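Local coordinates for DnaJ homolog subfamily C member 10 (Mus musculus, PDB 3APQ), which reduces disulfides in the endoplasmic reticulum, serving both correct protein folding and the degradation of misfolded proteins, at residues 65-68 against 69-72; 182-185 against 186-189; 194-197 against 198-202. One frame throughout, in Å; residues are numbered along the deposited sequence.

The three contacts follow one another along the chain and are split between two domains of this J-Trx1 piece. Interaction 1 lies at the end of helix 58-67, the last helix of the J domain; interactions 2 and 3 belong to the first thioredoxin domain, on the opposite side of the chain's centre. Interaction 1 is remote: its nearest atoms lie about 34 Å from interaction 2 and about 35 Å from interaction 3. Interactions 2 and 3, with centres 11 Å apart, meet directly: Y184 CD1 packs 3.6 Å from F196 CG, within an edge-to-face ring pair. Strand 182-183 and helix 190-202 thus pack together at one edge of the thioredoxin sheet, separate from the J domain.

Interaction 1 (65-68 against 69-72); sequences DKYG and EKGL
Y67 ends helix 58-67 and meets K70 round a reversal of the backbone: G68 leaves the helix with a positive phi of 62°, and a type II beta turn follows from E69 to L72, closed by L72 N to E69 O at 3.0 Å. This is the C-terminal end of the last helix of the J domain. Positive phi at both G68 and G71 is readily tolerated because neither residue has a side chain. The principal side-chain interaction is a cation-pi pair. K70 NZ stands 4.5 Å from the centroid of the Y67 ring and only 4° off the ring normal, which puts the ammonium almost squarely over the face. Its chain gets there by running extended, with CG anti to the backbone N, alongside Y67 and pointing the same way. The methylenes pack on the root of the tyrosine: K70 CB is 3.8 Å from Y67 CB, and K70 CD lies 4.1 Å from Y67 CG. On the other face of the ring K66 CB sits 3.7 Å above the plane, displaced toward the rim, so the aromatic ring is flanked by two lysines in different ways, by charge on one side and by an aliphatic carbon on the other. E69 turns outward from the helix end, and its carboxylate forms a salt bridge with R50, while L72 packs on F4 and V54; both tie the turn to neighbouring J-domain helices. A single water bridges the backbone, donating to G68 O at 2.8 Å and to K70 O, also at 2.8 Å.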
loop_
_atom_site.group_PDB
_atom_site.type_symbol
_atom_site.label_atom_id
_atom_site.label_comp_id
_atom_site.label_asym_id
_atom_site.label_seq_id
_atom_site.Cartn_x
_atom_site.Cartn_y
_atom_site.Cartn_z
ATOM N N ASP A 65 -19.189 -1.696 -8.156
ATOM C CA ASP A 65 -19.780 -3.028 -7.956
ATOM C C ASP A 65 -21.260 -2.978 -7.999
ATOM O O ASP A 65 -21.895 -3.835 -8.627
ATOM C CB ASP A 65 -19.303 -3.629 -6.638
ATOM C CG ASP A 65 -17.900 -4.138 -6.744
ATOM O OD1 ASP A 65 -17.428 -4.249 -7.900
ATOM O OD2 ASP A 65 -17.271 -4.476 -5.697
ATOM N N LYS A 66 -21.814 -1.933 -7.401
ATOM C CA LYS A 66 -23.253 -1.814 -7.291
ATOM C C LYS A 66 -23.950 -1.283 -8.541
ATOM O O LYS A 66 -25.017 -1.772 -8.903
ATOM C CB LYS A 66 -23.591 -0.928 -6.099
ATOM C CG LYS A 66 -24.790 -1.411 -5.346
ATOM C CD LYS A 66 -24.703 -0.941 -3.905
ATOM C CE LYS A 66 -26.070 -0.992 -3.271
ATOM N NZ LYS A 66 -26.024 -0.241 -1.997
ATOM N N TYR A 67 -23.331 -0.314 -9.203
ATOM C CA TYR A 67 -23.983 0.485 -10.227
ATOM C C TYR A 67 -23.269 0.543 -11.579
ATOM O O TYR A 67 -23.686 1.317 -12.450
ATOM C CB TYR A 67 -24.065 1.921 -9.725
ATOM C CG TYR A 67 -24.868 2.053 -8.453
ATOM C CD1 TYR A 67 -26.221 1.689 -8.442
ATOM C CD2 TYR A 67 -24.269 2.512 -7.258
ATOM C CE1 TYR A 67 -26.973 1.790 -7.290
ATOM C CE2 TYR A 67 -25.018 2.603 -6.075
ATOM C CZ TYR A 67 -26.352 2.257 -6.113
ATOM O OH TYR A 67 -27.123 2.358 -5.004
ATOM N N GLY A 68 -22.163 -0.179 -11.743
ATOM C CA GLY A 68 -21.302 0.070 -12.908
ATOM C C GLY A 68 -20.736 1.478 -12.898
ATOM O O GLY A 68 -20.416 2.039 -11.848
ATOM N N GLU A 69 -20.628 2.076 -14.080
ATOM C CA GLU A 69 -19.832 3.294 -14.260
ATOM C C GLU A 69 -20.585 4.585 -13.922
ATOM O O GLU A 69 -20.248 5.664 -14.406
ATOM C CB GLU A 69 -19.333 3.354 -15.721
ATOM C CG GLU A 69 -18.316 2.255 -16.044
ATOM C CD GLU A 69 -17.428 2.573 -17.240
ATOM O OE1 GLU A 69 -17.529 3.703 -17.795
ATOM O OE2 GLU A 69 -16.626 1.690 -17.624
ATOM N N LYS A 70 -21.603 4.469 -13.082
ATOM C CA LYS A 70 -22.415 5.608 -12.707
ATOM C C LYS A 70 -21.531 6.763 -12.186
ATOM O O LYS A 70 -20.601 6.524 -11.388
ATOM C CB LYS A 70 -23.417 5.150 -11.638
ATOM C CG LYS A 70 -24.340 6.260 -11.202
ATOM C CD LYS A 70 -25.109 5.823 -9.985
ATOM C CE LYS A 70 -26.259 6.759 -9.766
ATOM N NZ LYS A 70 -26.983 6.299 -8.543
ATOM N N GLY A 71 -21.789 7.984 -12.677
ATOM C CA GLY A 71 -21.037 9.159 -12.253
ATOM C C GLY A 71 -19.588 9.264 -12.742
ATOM O O GLY A 71 -18.916 10.275 -12.476
ATOM N N LEU A 72 -19.099 8.257 -13.479
ATOM C CA LEU A 72 -17.744 8.317 -14.071
ATOM C C LEU A 72 -17.769 9.099 -15.379
ATOM O O LEU A 72 -18.815 9.217 -15.994
ATOM C CB LEU A 72 -17.196 6.901 -14.317
ATOM C CG LEU A 72 -17.184 5.907 -13.151
ATOM C CD1 LEU A 72 -16.367 4.676 -13.541
ATOM C CD2 LEU A 72 -16.597 6.582 -11.894
HETATM O O HOH W 1 -19.507 4.197 -10.366
#

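Interaction 2 (182-185 against 186-189); sequences VKYN and GDRS
Y184 folds its ring beneath the backbone of G186, the tight part of this turn between strand 182-183 and helix 190-202. Setting CG anti to the backbone N (chi1 168°) carries the ring there. G186 N stands 3.3 Å above the ring plane, over its centre, and G186 CA comes 3.3 Å from Y184 CZ. At the ring's edge and in its plane, R188 N donates to Y184 OH at 2.8 Å, with an N-H...O angle of 144°; S192 OG is a further partner of that hydroxyl. The tyrosine is buried, whereas N185 and D187 are exposed on the loose side, their CB atoms directed away from the opposing residues. The R188 side chain, unlike its backbone N, touches lightly, CG 4.1 Å from Y184 CE2, and runs on extended to lie near, without touching, the redox-active C126-C129 pair. D187 OD1 accepts S189 N at 2.8 Å, forming an Asx turn, and S189 OG at 2.9 Å, the two donors arriving from the same face of the carboxylate. S189 OG in turn caps S192 N as the helix's N-cap. These linked bonds are consistent with a well-anchored helix start, D187 OD1 being held by two donors and probably carrying negative charge.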
loop_
_atom_site.group_PDB
_atom_site.type_symbol
_atom_site.label_atom_id
_atom_site.label_comp_id
_atom_site.label_asym_id
_atom_site.label_seq_id
_atom_site.Cartn_x
_atom_site.Cartn_y
_atom_site.Cartn_z
ATOM N N VAL A 182 3.299 4.795 19.820
ATOM C CA VAL A 182 4.672 5.198 20.088
ATOM C C VAL A 182 5.465 5.271 18.764
ATOM O O VAL A 182 5.553 4.284 18.013
ATOM C CB VAL A 182 5.333 4.215 21.072
ATOM C CG1 VAL A 182 6.853 4.479 21.186
ATOM C CG2 VAL A 182 4.604 4.235 22.456
ATOM N N LYS A 183 6.069 6.421 18.505
ATOM C CA LYS A 183 6.924 6.600 17.341
ATOM C C LYS A 183 8.304 5.973 17.575
ATOM O O LYS A 183 8.906 6.178 18.639
ATOM C CB LYS A 183 7.096 8.088 17.076
ATOM C CG LYS A 183 7.875 8.398 15.848
ATOM C CD LYS A 183 7.969 9.887 15.612
ATOM C CE LYS A 183 8.674 10.144 14.275
ATOM N NZ LYS A 183 8.494 11.596 13.898
ATOM N N TYR A 184 8.807 5.280 16.560
ATOM C CA TYR A 184 10.167 4.769 16.559
ATOM C C TYR A 184 11.091 5.906 16.153
ATOM O O TYR A 184 10.829 6.583 15.132
ATOM C CB TYR A 184 10.309 3.611 15.547
ATOM C CG TYR A 184 11.759 3.189 15.259
ATOM C CD1 TYR A 184 12.428 2.300 16.098
ATOM C CD2 TYR A 184 12.427 3.645 14.109
ATOM C CE1 TYR A 184 13.747 1.904 15.831
ATOM C CE2 TYR A 184 13.731 3.265 13.841
ATOM C CZ TYR A 184 14.378 2.398 14.705
ATOM O OH TYR A 184 15.634 1.993 14.405
ATOM N N ASN A 185 12.157 6.101 16.939
ATOM C CA ASN A 185 13.155 7.121 16.643
ATOM C C ASN A 185 14.609 6.654 16.532
ATOM O O ASN A 185 15.533 7.470 16.649
ATOM C CB ASN A 185 13.067 8.282 17.647
ATOM C CG ASN A 185 11.900 9.215 17.358
ATOM O OD1 ASN A 185 11.792 9.817 16.270
ATOM N ND2 ASN A 185 11.021 9.350 18.340
ATOM N N GLY A 186 14.815 5.386 16.208
ATOM C CA GLY A 186 16.160 4.830 16.154
ATOM C C GLY A 186 16.864 5.001 14.816
ATOM O O GLY A 186 16.394 5.756 13.964
ATOM N N ASP A 187 17.952 4.255 14.615
ATOM C CA ASP A 187 18.852 4.482 13.483
ATOM C C ASP A 187 18.394 3.716 12.225
ATOM O O ASP A 187 19.063 3.744 11.181
ATOM C CB ASP A 187 20.309 4.143 13.861
ATOM C CG ASP A 187 20.517 2.692 14.204
ATOM O OD1 ASP A 187 19.641 1.853 13.894
ATOM O OD2 ASP A 187 21.579 2.389 14.815
ATOM N N ARG A 188 17.245 3.041 12.337
ATOM C CA ARG A 188 16.629 2.291 11.230
ATOM C C ARG A 188 17.431 1.068 10.831
ATOM O O ARG A 188 17.142 0.463 9.804
ATOM C CB ARG A 188 16.355 3.179 9.970
ATOM C CG ARG A 188 15.284 4.248 10.182
ATOM C CD ARG A 188 14.877 5.010 8.909
ATOM N NE ARG A 188 14.127 6.195 9.320
ATOM C CZ ARG A 188 14.108 7.382 8.689
ATOM N NH1 ARG A 188 14.809 7.569 7.600
ATOM N NH2 ARG A 188 13.386 8.385 9.172
ATOM N N SER A 189 18.417 0.685 11.631
ATOM C CA SER A 189 19.090 -0.621 11.375
ATOM C C SER A 189 18.172 -1.800 11.676
ATOM O O SER A 189 17.218 -1.673 12.448
ATOM C CB SER A 189 20.422 -0.735 12.132
ATOM O OG SER A 189 20.177 -0.966 13.488
#

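Interaction 3 (194-197 against 198-202); sequences VAFA and MQHVR
F196 sets CG anti to its own nitrogen (chi1 174°), whereas H200, one turn later in helix 190-202, has CG anti to its carbonyl carbon, which carries the ND1-CE1 side of the imidazole over the phenyl ring. H200 CE1 thereby comes 3.5 Å from F196 CE1, and H200 ND1 stands 3.9 Å above the plane, over the ring's centre. The ring planes are inclined at 56°, meeting obliquely. The same imidazole is pinned by a hydrogen bond: ND1 donates to F196 O at 3.2 Å with a nearly straight 165° angle, the oxygen lying close to the imidazole plane although the donor is tilted from the carbonyl plane. F196 O also receives a weak, long bond from H200 N, so one residue supplies both donors. With an alanine in place of H200, F196 O would probably lose its side-chain donor and the phenyl face its imidazole cover. Further round the helix, M198 N bonds to V194 O at 2.8 Å, while V201 N reaches A197 O at 2.9 Å, in the carbonyl plane. M198 and V194 side chains run together, with V194 CG1 3.9 Å from M198 CG, before the methionine bends away at its second and third torsions. Q199 brings CG 3.3 Å from F196 O. Two sides of the helix have separate neighbours: F196 and H200 rest on I174 and V182 of the sheet, while V194 and A197 touch F139 of helix 127-142. A C-terminal helix packed on the sheet over strands 171-175 and 182-183, beside helix 127-142, is characteristic of the thioredoxin fold.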
loop_
_atom_site.group_PDB
_atom_site.type_symbol
_atom_site.label_atom_id
_atom_site.label_comp_id
_atom_site.label_asym_id
_atom_site.label_seq_id
_atom_site.Cartn_x
_atom_site.Cartn_y
_atom_site.Cartn_z
ATOM N N VAL A 194 14.407 -4.499 15.485
ATOM C CA VAL A 194 14.137 -5.731 16.260
ATOM C C VAL A 194 14.100 -5.443 17.767
ATOM O O VAL A 194 13.128 -5.802 18.417
ATOM C CB VAL A 194 15.126 -6.824 15.974
ATOM C CG1 VAL A 194 14.923 -7.997 16.956
ATOM C CG2 VAL A 194 14.980 -7.332 14.496
ATOM N N ALA A 195 15.111 -4.712 18.274
ATOM C CA ALA A 195 15.219 -4.374 19.717
ATOM C C ALA A 195 14.052 -3.497 20.154
ATOM O O ALA A 195 13.512 -3.635 21.254
ATOM C CB ALA A 195 16.517 -3.676 19.995
ATOM N N PHE A 196 13.628 -2.616 19.272
ATOM C CA PHE A 196 12.473 -1.788 19.582
ATOM C C PHE A 196 11.181 -2.601 19.590
ATOM O O PHE A 196 10.384 -2.445 20.512
ATOM C CB PHE A 196 12.369 -0.623 18.601
ATOM C CG PHE A 196 11.134 0.219 18.752
ATOM C CD1 PHE A 196 11.083 1.266 19.671
ATOM C CD2 PHE A 196 10.061 0.027 17.902
ATOM C CE1 PHE A 196 9.937 2.082 19.777
ATOM C CE2 PHE A 196 8.900 0.839 17.981
ATOM C CZ PHE A 196 8.831 1.867 18.897
ATOM N N ALA A 197 10.951 -3.395 18.545
ATOM C CA ALA A 197 9.739 -4.177 18.446
ATOM C C ALA A 197 9.652 -5.148 19.618
ATOM O O ALA A 197 8.585 -5.298 20.241
ATOM C CB ALA A 197 9.683 -4.929 17.146
ATOM N N MET A 198 10.787 -5.745 19.954
ATOM C CA MET A 198 10.815 -6.765 20.993
ATOM C C MET A 198 10.591 -6.193 22.385
ATOM O O MET A 198 10.004 -6.872 23.229
ATOM C CB MET A 198 12.132 -7.526 20.961
ATOM C CG MET A 198 12.257 -8.470 19.794
ATOM S SD MET A 198 10.932 -9.669 19.678
ATOM C CE MET A 198 11.352 -10.636 21.154
ATOM N N GLN A 199 11.042 -4.974 22.678
ATOM C CA GLN A 199 10.601 -4.428 23.969
ATOM C C GLN A 199 9.082 -4.284 24.048
ATOM O O GLN A 199 8.499 -4.508 25.079
ATOM C CB GLN A 199 11.344 -3.149 24.402
ATOM C CG GLN A 199 10.957 -1.925 23.691
ATOM C CD GLN A 199 11.936 -0.792 23.969
ATOM O OE1 GLN A 199 11.609 0.142 24.682
ATOM N NE2 GLN A 199 13.153 -0.887 23.413
ATOM N N HIS A 200 8.422 -3.961 22.937
ATOM C CA HIS A 200 6.995 -3.790 23.001
ATOM C C HIS A 200 6.279 -5.136 23.054
ATOM O O HIS A 200 5.225 -5.252 23.690
ATOM C CB HIS A 200 6.501 -2.917 21.822
ATOM C CG HIS A 200 6.753 -1.459 22.036
ATOM N ND1 HIS A 200 7.910 -0.841 21.624
ATOM C CD2 HIS A 200 6.040 -0.519 22.695
ATOM C CE1 HIS A 200 7.894 0.424 22.012
ATOM N NE2 HIS A 200 6.759 0.650 22.639
ATOM N N VAL A 201 6.825 -6.139 22.367
ATOM C CA VAL A 201 6.275 -7.508 22.417
ATOM C C VAL A 201 6.320 -8.008 23.885
ATOM O O VAL A 201 5.311 -8.526 24.395
ATOM C CB VAL A 201 7.068 -8.496 21.512
ATOM C CG1 VAL A 201 6.737 -9.946 21.858
ATOM C CG2 VAL A 201 6.801 -8.221 19.991
ATOM N N ARG A 202 7.479 -7.818 24.530
ATOM C CA ARG A 202 7.724 -8.200 25.936
ATOM C C ARG A 202 6.773 -7.528 26.909
ATOM O O ARG A 202 6.205 -8.193 27.774
ATOM C CB ARG A 202 9.134 -7.827 26.367
ATOM C CG ARG A 202 10.223 -8.663 25.772
ATOM C CD ARG A 202 11.543 -8.096 26.261
ATOM N NE ARG A 202 11.734 -8.419 27.671
ATOM C CZ ARG A 202 11.903 -9.659 28.112
ATOM N NH1 ARG A 202 11.887 -10.676 27.244
ATOM N NH2 ARG A 202 12.072 -9.885 29.406
#